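Local structure of metallo-beta-lactamase family protein (Thermus thermophilus, 2ZO4) at residues Leu148-Arg151 and Asp152-Leu156; Phe178-Glu181 and Glu182-Val185; Arg241-Ala244 and Glu245-Ala249; Tyr298-Glu302 and Gly303-Arg307. The protein binds two zinc ions in a metallo-beta-lactamase fold and is probably a hydrolase, although its natural substrate is not established. All coordinates share one frame; numbering follows the deposited sequence.

Contact 1: Leu148-Arg151 and Asp152-Leu156; sequences LPLR and DGEAL
The carboxylate of E154 reaches back across L150 and meets the backbone of R151, with the side chains of L150 and E154 crossing at about a right angle. E154 OE1 accepts the R151 N-H at 3.0 Å through its anti lone pair, the one turned away from OE2. The same oxygen rests 3.4 Å from L150 CD2, so an apolar branch flanks the bond. CG of E154 stands between the backbone N and the carbonyl carbon (chi1 87°), which turns the otherwise extended chain back toward the strand it has just left. Glutamate suits this place because its length spans the turn. That turn, R151 to E154, is a type II beta turn closed by E154 N to R151 O at 3.3 Å. G153 takes the position of positive phi (81°), which a residue without CB adopts easily. Beyond it the two leucines meet, L150 CD2 lying 3.9 Å from L156 CD1. D152 points away and anchors the bend through OD1, bonded to W167 N and paired with R220. The turn carries the chain from one sheet to the other: L150 pairs with L91 and packs on F90 of strand 88-92, while E154 and L156 lie on V165 of strand 161-167.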
ATOM      1  N   LEU A 148       2.869 -17.392  -0.966  1.00 14.45           N
ATOM      2  CA  LEU A 148       4.246 -17.676  -0.571  1.00 14.43           C
ATOM      3  C   LEU A 148       4.920 -16.414  -0.036  1.00 13.99           C
ATOM      4  O   LEU A 148       4.857 -15.363  -0.682  1.00 13.70           O
ATOM      5  CB  LEU A 148       5.037 -18.257  -1.749  1.00 14.44           C
ATOM      6  CG  LEU A 148       4.690 -19.688  -2.171  1.00 15.38           C
ATOM      7  CD1 LEU A 148       5.300 -20.009  -3.521  1.00 15.91           C
ATOM      8  CD2 LEU A 148       5.163 -20.695  -1.119  1.00 16.97           C
ATOM      9  N   PRO A 149       5.550 -16.507   1.156  1.00 13.70           N
ATOM     10  CA  PRO A 149       6.178 -15.339   1.780  1.00 13.41           C
ATOM     11  C   PRO A 149       7.468 -14.880   1.101  1.00 13.43           C
ATOM     12  O   PRO A 149       8.403 -15.671   0.924  1.00 13.50           O
ATOM     13  CB  PRO A 149       6.453 -15.804   3.215  1.00 13.49           C
ATOM     14  CG  PRO A 149       6.569 -17.288   3.124  1.00 13.53           C
ATOM     15  CD  PRO A 149       5.662 -17.715   2.000  1.00 13.74           C
ATOM     16  N   LEU A 150       7.497 -13.604   0.724  1.00 12.92           N
ATOM     17  CA  LEU A 150       8.699 -12.973   0.193  1.00 12.60           C
ATOM     18  C   LEU A 150       9.544 -12.402   1.321  1.00 12.58           C
ATOM     19  O   LEU A 150       9.032 -12.067   2.383  1.00 11.92           O
ATOM     20  CB  LEU A 150       8.345 -11.866  -0.808  1.00 12.37           C
ATOM     21  CG  LEU A 150       7.625 -12.278  -2.098  1.00 12.19           C
ATOM     22  CD1 LEU A 150       7.123 -11.047  -2.849  1.00 12.04           C
ATOM     23  CD2 LEU A 150       8.523 -13.120  -2.982  1.00 10.35           C
ATOM     24  N   ARG A 151      10.843 -12.285   1.067  1.00 12.81           N
ATOM     25  CA  ARG A 151      11.797 -11.800   2.050  1.00 13.21           C
ATOM     26  C   ARG A 151      12.548 -10.606   1.458  1.00 13.08           C
ATOM     27  O   ARG A 151      12.790 -10.562   0.252  1.00 12.56           O
ATOM     28  CB  ARG A 151      12.779 -12.922   2.385  1.00 13.60           C
ATOM     29  CG  ARG A 151      13.278 -12.919   3.806  1.00 15.09           C
ATOM     30  CD  ARG A 151      13.989 -14.225   4.148  1.00 16.93           C
ATOM     31  NE  ARG A 151      13.064 -15.341   4.357  1.00 17.45           N
ATOM     32  CZ  ARG A 151      13.324 -16.393   5.134  1.00 18.08           C
ATOM     33  NH1 ARG A 151      14.477 -16.477   5.785  1.00 17.89           N
ATOM     34  NH2 ARG A 151      12.430 -17.362   5.262  1.00 17.67           N
ATOM     35  N   ASP A 152      12.917  -9.645   2.303  1.00 13.09           N
ATOM     36  CA  ASP A 152      13.697  -8.495   1.851  1.00 13.16           C
ATOM     37  C   ASP A 152      15.014  -8.956   1.229  1.00 13.19           C
ATOM     38  O   ASP A 152      15.685  -9.837   1.771  1.00 12.95           O
ATOM     39  CB  ASP A 152      13.964  -7.526   3.009  1.00 13.26           C
ATOM     40  CG  ASP A 152      14.567  -6.201   2.544  1.00 14.00           C
ATOM     41  OD1 ASP A 152      14.113  -5.655   1.517  1.00 13.72           O
ATOM     42  OD2 ASP A 152      15.497  -5.699   3.214  1.00 15.24           O
ATOM     43  N   GLY A 153      15.365  -8.374   0.085  1.00 13.19           N
ATOM     44  CA  GLY A 153      16.637  -8.670  -0.577  1.00 13.17           C
ATOM     45  C   GLY A 153      16.672  -9.943  -1.407  1.00 13.41           C
ATOM     46  O   GLY A 153      17.694 -10.261  -2.018  1.00 13.16           O
ATOM     47  N   GLU A 154      15.568 -10.686  -1.434  1.00 13.65           N
ATOM     48  CA  GLU A 154      15.522 -11.894  -2.252  1.00 14.04           C
ATOM     49  C   GLU A 154      15.410 -11.547  -3.737  1.00 14.12           C
ATOM     50  O   GLU A 154      14.936 -10.470  -4.105  1.00 14.03           O
ATOM     51  CB  GLU A 154      14.432 -12.869  -1.790  1.00 14.13           C
ATOM     52  CG  GLU A 154      13.046 -12.664  -2.356  1.00 15.04           C
ATOM     53  CD  GLU A 154      12.192 -13.922  -2.230  1.00 16.35           C
ATOM     54  OE1 GLU A 154      11.334 -13.971  -1.331  1.00 15.92           O
ATOM     55  OE2 GLU A 154      12.400 -14.875  -3.008  1.00 17.44           O
ATOM     56  N   ALA A 155      15.888 -12.462  -4.571  1.00 14.45           N
ATOM     57  CA  ALA A 155      15.940 -12.256  -6.005  1.00 14.92           C
ATOM     58  C   ALA A 155      15.010 -13.239  -6.698  1.00 15.31           C
ATOM     59  O   ALA A 155      15.088 -14.451  -6.472  1.00 15.20           O
ATOM     60  CB  ALA A 155      17.360 -12.421  -6.506  1.00 14.80           C
ATOM     61  N   LEU A 156      14.129 -12.702  -7.536  1.00 15.58           N
ATOM     62  CA  LEU A 156      13.173 -13.511  -8.274  1.00 16.20           C
ATOM     63  C   LEU A 156      13.452 -13.455  -9.771  1.00 16.68           C
ATOM     64  O   LEU A 156      13.673 -12.379 -10.333  1.00 16.88           O
ATOM     65  CB  LEU A 156      11.739 -13.041  -7.994  1.00 16.05           C
ATOM     66  CG  LEU A 156      11.225 -12.982  -6.549  1.00 15.88           C
ATOM     67  CD1 LEU A 156      10.005 -12.075  -6.467  1.00 16.77           C
ATOM     68  CD2 LEU A 156      10.895 -14.360  -6.001  1.00 15.68           C
TER

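Contact 2: Phe178-Glu181 and Glu182-Val185; sequences FYLE and EEGV
L180 and V185 face each other as an antiparallel hydrogen-bonded pair. L180 N donates to V185 O at 2.8 Å, and V185 N returns a bond to L180 O at 3.2 Å. A second N-H, that of G184, also reaches L180 O, at 2.7 Å but bent to 129° and weak. With G184 and V185 both set against L180, this is a G1 beta bulge. G184 has positive phi (74°), a conformation glycine reaches readily, and its bare CA lies 3.6 Å from Y179 OH. The Y179 ring reaches it because CG is anti to the backbone N (chi1 -172°), which lays the ring alongside G184 and brings CD1 to 3.3 Å from V185 O. On the other face of the sheet, L180 CB and V185 CB stand 4.3 Å apart. E183 bends at chi2 and lays OE1 3.4 Å from L180 CB. Further out, L163 and L187 flank L180, V228 and Y230 pack on V185, and E181 turns away to a salt bridge with R164. Chemically, L180 O is an acceptor shared by two N-H groups, one of them weakly held, so the bulge keeps both donors of the returning chain engaged where the hairpin turns.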
ATOM      1  N   PHE A 178       9.362  -3.920  -6.145  1.00 10.08           N
ATOM      2  CA  PHE A 178      10.107  -4.867  -6.962  1.00 10.24           C
ATOM      3  C   PHE A 178      11.039  -4.107  -7.893  1.00 10.71           C
ATOM      4  O   PHE A 178      10.591  -3.319  -8.730  1.00 10.81           O
ATOM      5  CB  PHE A 178       9.162  -5.800  -7.729  1.00 10.21           C
ATOM      6  CG  PHE A 178       8.268  -6.623  -6.835  1.00 10.13           C
ATOM      7  CD1 PHE A 178       8.726  -7.814  -6.277  1.00  9.64           C
ATOM      8  CD2 PHE A 178       6.971  -6.195  -6.537  1.00 10.46           C
ATOM      9  CE1 PHE A 178       7.905  -8.576  -5.434  1.00 10.45           C
ATOM     10  CE2 PHE A 178       6.140  -6.950  -5.696  1.00 10.09           C
ATOM     11  CZ  PHE A 178       6.609  -8.141  -5.147  1.00 10.01           C
ATOM     12  N   TYR A 179      12.337  -4.343  -7.724  1.00 11.08           N
ATOM     13  CA  TYR A 179      13.366  -3.566  -8.409  1.00 11.72           C
ATOM     14  C   TYR A 179      14.129  -4.379  -9.450  1.00 12.17           C
ATOM     15  O   TYR A 179      14.723  -5.419  -9.140  1.00 11.90           O
ATOM     16  CB  TYR A 179      14.327  -2.948  -7.385  1.00 11.46           C
ATOM     17  CG  TYR A 179      15.338  -1.963  -7.954  1.00 11.75           C
ATOM     18  CD1 TYR A 179      14.953  -0.961  -8.845  1.00 10.77           C
ATOM     19  CD2 TYR A 179      16.680  -2.021  -7.571  1.00 11.12           C
ATOM     20  CE1 TYR A 179      15.888  -0.049  -9.356  1.00 11.34           C
ATOM     21  CE2 TYR A 179      17.618  -1.121  -8.073  1.00 11.42           C
ATOM     22  CZ  TYR A 179      17.213  -0.135  -8.958  1.00 11.52           C
ATOM     23  OH  TYR A 179      18.139   0.755  -9.449  1.00 12.78           O
ATOM     24  N   LEU A 180      14.089  -3.892 -10.688  1.00 12.93           N
ATOM     25  CA  LEU A 180      14.845  -4.472 -11.794  1.00 13.95           C
ATOM     26  C   LEU A 180      16.193  -3.766 -11.838  1.00 14.35           C
ATOM     27  O   LEU A 180      16.322  -2.681 -12.408  1.00 14.27           O
ATOM     28  CB  LEU A 180      14.089  -4.302 -13.119  1.00 13.94           C
ATOM     29  CG  LEU A 180      12.871  -5.198 -13.384  1.00 14.64           C
ATOM     30  CD1 LEU A 180      11.694  -4.876 -12.458  1.00 14.38           C
ATOM     31  CD2 LEU A 180      12.439  -5.061 -14.827  1.00 14.54           C
ATOM     32  N   GLU A 181      17.187  -4.394 -11.213  1.00 14.98           N
ATOM     33  CA  GLU A 181      18.460  -3.752 -10.899  1.00 15.72           C
ATOM     34  C   GLU A 181      19.276  -3.353 -12.124  1.00 16.22           C
ATOM     35  O   GLU A 181      19.839  -2.256 -12.161  1.00 16.28           O
ATOM     36  CB  GLU A 181      19.293  -4.639  -9.965  1.00 15.72           C
ATOM     37  CG  GLU A 181      18.700  -4.774  -8.566  1.00 15.84           C
ATOM     38  CD  GLU A 181      19.541  -5.627  -7.630  1.00 15.78           C
ATOM     39  OE1 GLU A 181      20.209  -6.576  -8.096  1.00 15.66           O
ATOM     40  OE2 GLU A 181      19.516  -5.346  -6.416  1.00 15.19           O
ATOM     41  N   GLU A 182      19.337  -4.230 -13.124  1.00 16.56           N
ATOM     42  CA  GLU A 182      20.106  -3.930 -14.329  1.00 17.27           C
ATOM     43  C   GLU A 182      19.503  -2.741 -15.082  1.00 16.44           C
ATOM     44  O   GLU A 182      20.220  -1.817 -15.473  1.00 16.80           O
ATOM     45  CB  GLU A 182      20.223  -5.156 -15.238  1.00 17.26           C
ATOM     46  CG  GLU A 182      21.165  -4.932 -16.424  1.00 18.92           C
ATOM     47  CD  GLU A 182      21.436  -6.192 -17.224  1.00 19.18           C
ATOM     48  OE1 GLU A 182      20.530  -7.051 -17.327  1.00 22.27           O
ATOM     49  OE2 GLU A 182      22.562  -6.319 -17.758  1.00 22.09           O
ATOM     50  N   GLU A 183      18.184  -2.764 -15.244  1.00 15.50           N
ATOM     51  CA  GLU A 183      17.457  -1.728 -15.970  1.00 14.51           C
ATOM     52  C   GLU A 183      17.288  -0.450 -15.142  1.00 13.91           C
ATOM     53  O   GLU A 183      17.098   0.640 -15.694  1.00 13.69           O
ATOM     54  CB  GLU A 183      16.085  -2.256 -16.412  1.00 14.50           C
ATOM     55  CG  GLU A 183      16.131  -3.478 -17.338  1.00 14.63           C
ATOM     56  CD  GLU A 183      16.135  -4.821 -16.602  1.00 15.22           C
ATOM     57  OE1 GLU A 183      16.509  -4.874 -15.413  1.00 15.52           O
ATOM     58  OE2 GLU A 183      15.761  -5.839 -17.222  1.00 16.36           O
ATOM     59  N   GLY A 184      17.356  -0.590 -13.818  1.00 13.04           N
ATOM     60  CA  GLY A 184      17.186   0.542 -12.907  1.00 11.96           C
ATOM     61  C   GLY A 184      15.734   0.964 -12.826  1.00 11.37           C
ATOM     62  O   GLY A 184      15.428   2.114 -12.521  1.00 11.04           O
ATOM     63  N   VAL A 185      14.842   0.018 -13.112  1.00 10.89           N
ATOM     64  CA  VAL A 185      13.406   0.271 -13.129  1.00 10.52           C
ATOM     65  C   VAL A 185      12.802  -0.244 -11.824  1.00 10.33           C
ATOM     66  O   VAL A 185      12.950  -1.425 -11.483  1.00  9.83           O
ATOM     67  CB  VAL A 185      12.727  -0.389 -14.360  1.00 10.63           C
ATOM     68  CG1 VAL A 185      11.200  -0.366 -14.225  1.00 10.59           C
ATOM     69  CG2 VAL A 185      13.165   0.310 -15.651  1.00 10.27           C
TER

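Contact 3: Arg241-Ala244 and Glu245-Ala249; sequences RQRA and EELKA
E246 is held by two residues of the preceding turn in helix 240-261, one through a salt bridge and the other through a hydrogen bond from a neutral amide. R243 NH1 reaches E246 OE1 at 3.1 Å, an i to i+3 pair within the alpha-helix; the oxygen lies near the guanidinium plane and is met on its anti side. Q242, one turn back (i to i+4), gives NE2 to E246 OE2, also at 3.1 Å. This donor comes from above the carboxylate plane, although the oxygen stays close to the plane of the amide. With one partner for each oxygen, the carboxylate's rotation is probably restricted. R243 can double back because its chain bends at chi2 (54°), whereas Q242 runs extended. Other donors of R243 are used elsewhere, NE on L193 O and NH2 weakly on V196 O, so a long, many-handed arginine suits this border between helix and loop. Its guanidinium also serves as a flat surface for L247. On the neighbouring flank a water bridges R241 and E245: it accepts from R241 NH1 at 2.7 Å and donates weakly to E245 OE2, while R241 also pairs with D223. A244, small enough for close helix packing, lies against A222 of helix 210-222 and against L192; L247 meets L192 and L218. Over one face of the R243 guanidinium sits L247 CD2, 3.4 Å from NH2.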
ATOM      1  N   ARG A 241      14.885   9.830  -6.324  1.00 15.68           N
ATOM      2  CA  ARG A 241      15.481  10.484  -5.156  1.00 16.37           C
ATOM      3  C   ARG A 241      14.751  11.780  -4.829  1.00 16.36           C
ATOM      4  O   ARG A 241      14.476  12.064  -3.658  1.00 16.38           O
ATOM      5  CB  ARG A 241      16.982  10.759  -5.354  1.00 16.27           C
ATOM      6  CG  ARG A 241      17.634  11.472  -4.160  1.00 17.10           C
ATOM      7  CD  ARG A 241      19.098  11.879  -4.398  1.00 17.42           C
ATOM      8  NE  ARG A 241      20.007  10.732  -4.440  1.00 19.60           N
ATOM      9  CZ  ARG A 241      20.521  10.123  -3.372  1.00 20.99           C
ATOM     10  NH1 ARG A 241      20.220  10.531  -2.142  1.00 21.65           N
ATOM     11  NH2 ARG A 241      21.335   9.089  -3.536  1.00 20.93           N
ATOM     12  N   GLN A 242      14.429  12.548  -5.870  1.00 16.50           N
ATOM     13  CA  GLN A 242      13.762  13.840  -5.713  1.00 16.91           C
ATOM     14  C   GLN A 242      12.382  13.684  -5.096  1.00 16.27           C
ATOM     15  O   GLN A 242      12.048  14.397  -4.152  1.00 16.35           O
ATOM     16  CB  GLN A 242      13.665  14.579  -7.052  1.00 16.77           C
ATOM     17  CG  GLN A 242      13.076  15.978  -6.956  1.00 18.00           C
ATOM     18  CD  GLN A 242      12.945  16.653  -8.311  1.00 18.44           C
ATOM     19  OE1 GLN A 242      13.886  16.664  -9.109  1.00 21.51           O
ATOM     20  NE2 GLN A 242      11.773  17.221  -8.577  1.00 19.87           N
ATOM     21  N   ARG A 243      11.588  12.753  -5.619  1.00 15.89           N
ATOM     22  CA  ARG A 243      10.254  12.501  -5.069  1.00 15.91           C
ATOM     23  C   ARG A 243      10.303  11.969  -3.629  1.00 15.64           C
ATOM     24  O   ARG A 243       9.497  12.371  -2.791  1.00 15.60           O
ATOM     25  CB  ARG A 243       9.444  11.559  -5.968  1.00 15.70           C
ATOM     26  CG  ARG A 243       7.966  11.425  -5.579  1.00 16.26           C
ATOM     27  CD  ARG A 243       7.272  12.789  -5.489  1.00 16.42           C
ATOM     28  NE  ARG A 243       5.928  12.686  -4.925  1.00 15.88           N
ATOM     29  CZ  ARG A 243       5.297  13.668  -4.285  1.00 16.65           C
ATOM     30  NH1 ARG A 243       5.880  14.851  -4.113  1.00 16.57           N
ATOM     31  NH2 ARG A 243       4.076  13.464  -3.810  1.00 16.65           N
ATOM     32  N   ALA A 244      11.250  11.074  -3.355  1.00 15.64           N
ATOM     33  CA  ALA A 244      11.459  10.546  -2.003  1.00 15.83           C
ATOM     34  C   ALA A 244      11.808  11.666  -1.016  1.00 15.91           C
ATOM     35  O   ALA A 244      11.303  11.692   0.107  1.00 15.84           O
ATOM     36  CB  ALA A 244      12.540   9.486  -2.009  1.00 15.69           C
ATOM     37  N   GLU A 245      12.658  12.594  -1.450  1.00 16.03           N
ATOM     38  CA  GLU A 245      12.998  13.763  -0.642  1.00 16.28           C
ATOM     39  C   GLU A 245      11.810  14.709  -0.472  1.00 15.94           C
ATOM     40  O   GLU A 245      11.646  15.301   0.589  1.00 16.01           O
ATOM     41  CB  GLU A 245      14.212  14.509  -1.214  1.00 16.52           C
ATOM     42  CG  GLU A 245      15.551  13.777  -1.029  1.00 18.28           C
ATOM     43  CD  GLU A 245      15.887  13.482   0.433  1.00 21.19           C
ATOM     44  OE1 GLU A 245      15.722  14.384   1.289  1.00 22.73           O
ATOM     45  OE2 GLU A 245      16.327  12.346   0.724  1.00 22.08           O
ATOM     46  N   GLU A 246      10.989  14.839  -1.514  1.00 15.53           N
ATOM     47  CA  GLU A 246       9.764  15.645  -1.450  1.00 15.56           C
ATOM     48  C   GLU A 246       8.738  15.085  -0.457  1.00 15.29           C
ATOM     49  O   GLU A 246       8.076  15.843   0.249  1.00 15.20           O
ATOM     50  CB  GLU A 246       9.127  15.786  -2.838  1.00 15.47           C
ATOM     51  CG  GLU A 246       9.831  16.788  -3.755  1.00 15.75           C
ATOM     52  CD  GLU A 246       9.348  16.736  -5.201  1.00 16.21           C
ATOM     53  OE1 GLU A 246       8.385  15.996  -5.515  1.00 16.53           O
ATOM     54  OE2 GLU A 246       9.943  17.452  -6.036  1.00 18.31           O
ATOM     55  N   LEU A 247       8.612  13.760  -0.409  1.00 15.07           N
ATOM     56  CA  LEU A 247       7.661  13.108   0.499  1.00 14.92           C
ATOM     57  C   LEU A 247       8.132  13.154   1.948  1.00 14.97           C
ATOM     58  O   LEU A 247       7.321  13.206   2.872  1.00 14.82           O
ATOM     59  CB  LEU A 247       7.387  11.669   0.059  1.00 14.87           C
ATOM     60  CG  LEU A 247       6.498  11.524  -1.178  1.00 14.68           C
ATOM     61  CD1 LEU A 247       6.501  10.089  -1.688  1.00 14.99           C
ATOM     62  CD2 LEU A 247       5.082  11.991  -0.883  1.00 14.21           C
ATOM     63  N   LYS A 248       9.450  13.136   2.126  1.00 15.07           N
ATOM     64  CA  LYS A 248      10.079  13.377   3.417  1.00 15.57           C
ATOM     65  C   LYS A 248       9.670  14.755   3.935  1.00 15.29           C
ATOM     66  O   LYS A 248       9.165  14.885   5.051  1.00 15.13           O
ATOM     67  CB  LYS A 248      11.594  13.337   3.252  1.00 15.86           C
ATOM     68  CG  LYS A 248      12.306  12.463   4.238  1.00 17.91           C
ATOM     69  CD  LYS A 248      12.265  11.027   3.776  1.00 20.33           C
ATOM     70  CE  LYS A 248      13.385  10.224   4.399  1.00 21.98           C
ATOM     71  NZ  LYS A 248      13.168   9.897   5.843  1.00 22.56           N
ATOM     72  N   ALA A 249       9.881  15.770   3.097  1.00 14.91           N
ATOM     73  CA  ALA A 249       9.582  17.161   3.434  1.00 14.90           C
ATOM     74  C   ALA A 249       8.089  17.375   3.668  1.00 14.72           C
ATOM     75  O   ALA A 249       7.699  18.110   4.575  1.00 15.05           O
ATOM     76  CB  ALA A 249      10.097  18.099   2.338  1.00 14.82           C
TER
HETATM   77  O   HOH W   1      18.827  12.551  -0.932  1.00 30.50           O

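Contact 4: Tyr298-Glu302 and Gly303-Arg307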
ATOM      1  N   TYR A 298       3.649   9.021  16.147  1.00 11.63           N
ATOM      2  CA  TYR A 298       5.026   9.380  15.836  1.00 11.95           C
ATOM      3  C   TYR A 298       5.498  10.513  16.754  1.00 12.08           C
ATOM      4  O   TYR A 298       6.599  10.456  17.313  1.00 11.71           O
ATOM      5  CB  TYR A 298       5.135   9.798  14.367  1.00 11.96           C
ATOM      6  CG  TYR A 298       6.536  10.137  13.907  1.00 12.32           C
ATOM      7  CD1 TYR A 298       7.366   9.158  13.365  1.00 11.44           C
ATOM      8  CD2 TYR A 298       7.023  11.442  13.996  1.00 12.41           C
ATOM      9  CE1 TYR A 298       8.644   9.464  12.939  1.00 12.47           C
ATOM     10  CE2 TYR A 298       8.309  11.760  13.569  1.00 12.92           C
ATOM     11  CZ  TYR A 298       9.109  10.768  13.042  1.00 12.98           C
ATOM     12  OH  TYR A 298      10.374  11.075  12.610  1.00 13.50           O
ATOM     13  N   LEU A 299       4.652  11.531  16.904  1.00 12.22           N
ATOM     14  CA  LEU A 299       4.951  12.679  17.759  1.00 12.75           C
ATOM     15  C   LEU A 299       5.012  12.300  19.236  1.00 13.29           C
ATOM     16  O   LEU A 299       5.834  12.836  19.983  1.00 13.35           O
ATOM     17  CB  LEU A 299       3.926  13.797  17.548  1.00 12.48           C
ATOM     18  CG  LEU A 299       3.967  14.546  16.208  1.00 12.41           C
ATOM     19  CD1 LEU A 299       2.798  15.507  16.096  1.00 11.52           C
ATOM     20  CD2 LEU A 299       5.287  15.282  16.012  1.00 12.67           C
ATOM     21  N   ARG A 300       4.143  11.374  19.644  1.00 13.64           N
ATOM     22  CA  ARG A 300       4.085  10.920  21.030  1.00 14.24           C
ATOM     23  C   ARG A 300       5.328  10.127  21.398  1.00 14.69           C
ATOM     24  O   ARG A 300       5.862  10.281  22.498  1.00 14.85           O
ATOM     25  CB  ARG A 300       2.815  10.098  21.292  1.00 13.91           C
ATOM     26  CG  ARG A 300       2.476   9.958  22.777  1.00 14.18           C
ATOM     27  CD  ARG A 300       1.088   9.371  23.014  1.00 14.67           C
ATOM     28  NE  ARG A 300       0.975   7.970  22.607  1.00 15.44           N
ATOM     29  CZ  ARG A 300       1.421   6.934  23.316  1.00 17.39           C
ATOM     30  NH1 ARG A 300       2.038   7.119  24.482  1.00 18.08           N
ATOM     31  NH2 ARG A 300       1.262   5.702  22.851  1.00 17.38           N
ATOM     32  N   GLU A 301       5.794   9.296  20.469  1.00 15.55           N
ATOM     33  CA  GLU A 301       7.010   8.507  20.668  1.00 16.38           C
ATOM     34  C   GLU A 301       8.227   9.415  20.843  1.00 16.51           C
ATOM     35  O   GLU A 301       9.117   9.120  21.638  1.00 16.70           O
ATOM     36  CB  GLU A 301       7.217   7.516  19.516  1.00 16.57           C
ATOM     37  CG  GLU A 301       8.251   6.416  19.793  1.00 18.43           C
ATOM     38  CD  GLU A 301       9.685   6.848  19.504  1.00 20.80           C
ATOM     39  OE1 GLU A 301       9.889   7.802  18.722  1.00 22.09           O
ATOM     40  OE2 GLU A 301      10.618   6.222  20.053  1.00 22.87           O
ATOM     41  N   GLU A 302       8.251  10.521  20.105  1.00 16.97           N
ATOM     42  CA  GLU A 302       9.305  11.528  20.247  1.00 17.41           C
ATOM     43  C   GLU A 302       9.156  12.363  21.521  1.00 16.95           C
ATOM     44  O   GLU A 302      10.074  13.094  21.898  1.00 16.86           O
ATOM     45  CB  GLU A 302       9.335  12.449  19.027  1.00 17.33           C
ATOM     46  CG  GLU A 302       9.837  11.778  17.760  1.00 18.67           C
ATOM     47  CD  GLU A 302      10.034  12.750  16.612  1.00 18.80           C
ATOM     48  OE1 GLU A 302       9.445  13.852  16.637  1.00 21.13           O
ATOM     49  OE2 GLU A 302      10.780  12.404  15.675  1.00 21.22           O
ATOM     50  N   GLY A 303       8.001  12.261  22.176  1.00 16.65           N
ATOM     51  CA  GLY A 303       7.737  13.018  23.401  1.00 16.35           C
ATOM     52  C   GLY A 303       7.147  14.400  23.170  1.00 16.19           C
ATOM     53  O   GLY A 303       6.824  15.104  24.126  1.00 16.43           O
ATOM     54  N   ALA A 304       6.995  14.783  21.903  1.00 15.76           N
ATOM     55  CA  ALA A 304       6.490  16.107  21.534  1.00 15.32           C
ATOM     56  C   ALA A 304       5.026  16.309  21.916  1.00 14.94           C
ATOM     57  O   ALA A 304       4.603  17.433  22.191  1.00 15.14           O
ATOM     58  CB  ALA A 304       6.692  16.357  20.041  1.00 15.35           C
ATOM     59  N   VAL A 305       4.253  15.224  21.918  1.00 14.33           N
ATOM     60  CA  VAL A 305       2.868  15.275  22.379  1.00 13.62           C
ATOM     61  C   VAL A 305       2.608  14.226  23.455  1.00 13.37           C
ATOM     62  O   VAL A 305       3.350  13.249  23.579  1.00 12.95           O
ATOM     63  CB  VAL A 305       1.825  15.117  21.221  1.00 13.73           C
ATOM     64  CG1 VAL A 305       2.075  16.129  20.097  1.00 13.51           C
ATOM     65  CG2 VAL A 305       1.789  13.689  20.689  1.00 13.32           C
ATOM     66  N   GLY A 306       1.553  14.449  24.236  1.00 13.02           N
ATOM     67  CA  GLY A 306       1.079  13.470  25.201  1.00 12.76           C
ATOM     68  C   GLY A 306      -0.394  13.236  24.957  1.00 12.74           C
ATOM     69  O   GLY A 306      -0.982  13.848  24.058  1.00 12.65           O
ATOM     70  N   ARG A 307      -0.992  12.353  25.755  1.00 12.55           N
ATOM     71  CA  ARG A 307      -2.420  12.061  25.651  1.00 12.28           C
ATOM     72  C   ARG A 307      -3.029  11.671  27.002  1.00 12.56           C
ATOM     73  O   ARG A 307      -2.377  11.030  27.828  1.00 12.43           O
ATOM     74  CB  ARG A 307      -2.696  10.982  24.585  1.00 12.17           C
ATOM     75  CG  ARG A 307      -2.247   9.575  24.949  1.00 11.49           C
ATOM     76  CD  ARG A 307      -2.502   8.580  23.824  1.00 12.06           C
ATOM     77  NE  ARG A 307      -2.136   7.224  24.235  1.00 11.67           N
ATOM     78  CZ  ARG A 307      -2.330   6.125  23.511  1.00 12.23           C
ATOM     79  NH1 ARG A 307      -2.892   6.188  22.307  1.00 12.47           N
ATOM     80  NH2 ARG A 307      -1.955   4.950  23.998  1.00 12.38           N
TER
HETATM   81  O   HOH W   2       4.919  11.449  25.236  1.00 20.57           O
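R300 O takes the G303 N-H at 2.9 Å and a water hydrogen at 3.1 Å; the same water donates to V305 O at 2.9 Å and so links the last helical turn to the new strand. One residue earlier, L299 O receives weak bonds from A304 N and V305 N. G303 has positive phi (88°), a conformation that glycine, lacking CB, adopts readily. Just past it V305 folds back on the helix, CG2 lying 3.8 Å from L299 CB, a branched apolar side chain that also meets L259 and Y314. Farther along, the guanidinium groups of R300 and R307 stack flat, their centres 3.8 Å apart and planes at 5°. R300 gets there by a bend at chi3 (68°), while R307 runs extended from CG to NE. Stacked like charges would repel, but R300 NH2 has a salt bridge to E297, and R307 has Y314 OH and a cation-pi contact with Y312, which probably offset the cost. Positive phi at G303, with bonds back into the last turn, makes this a Schellman motif, here ending helix 286-301 ahead of the C-terminal hairpin.

Overall arrangement
From the N terminus the four contacts follow in series; none nests in or crosses another, since each stays within its own short piece of chain, contacts 1 and 2 at turns, contact 3 within a helix and contact 4 at a helix end. Contact 1 turns the chain out of the first sheet into the second, and contact 2 closes the hairpin between strands 176-180 and 185-189 of that second sheet. These two touch, F178 CE1 lying 3.7 Å from L150 CD1, so they share one apolar layer of the metallo-beta-lactamase domain. Contact 3 lies on helix 240-261, which packs on helix 210-222 and extends toward the C-terminal part. There L299 of contact 4 rests on that same long helix.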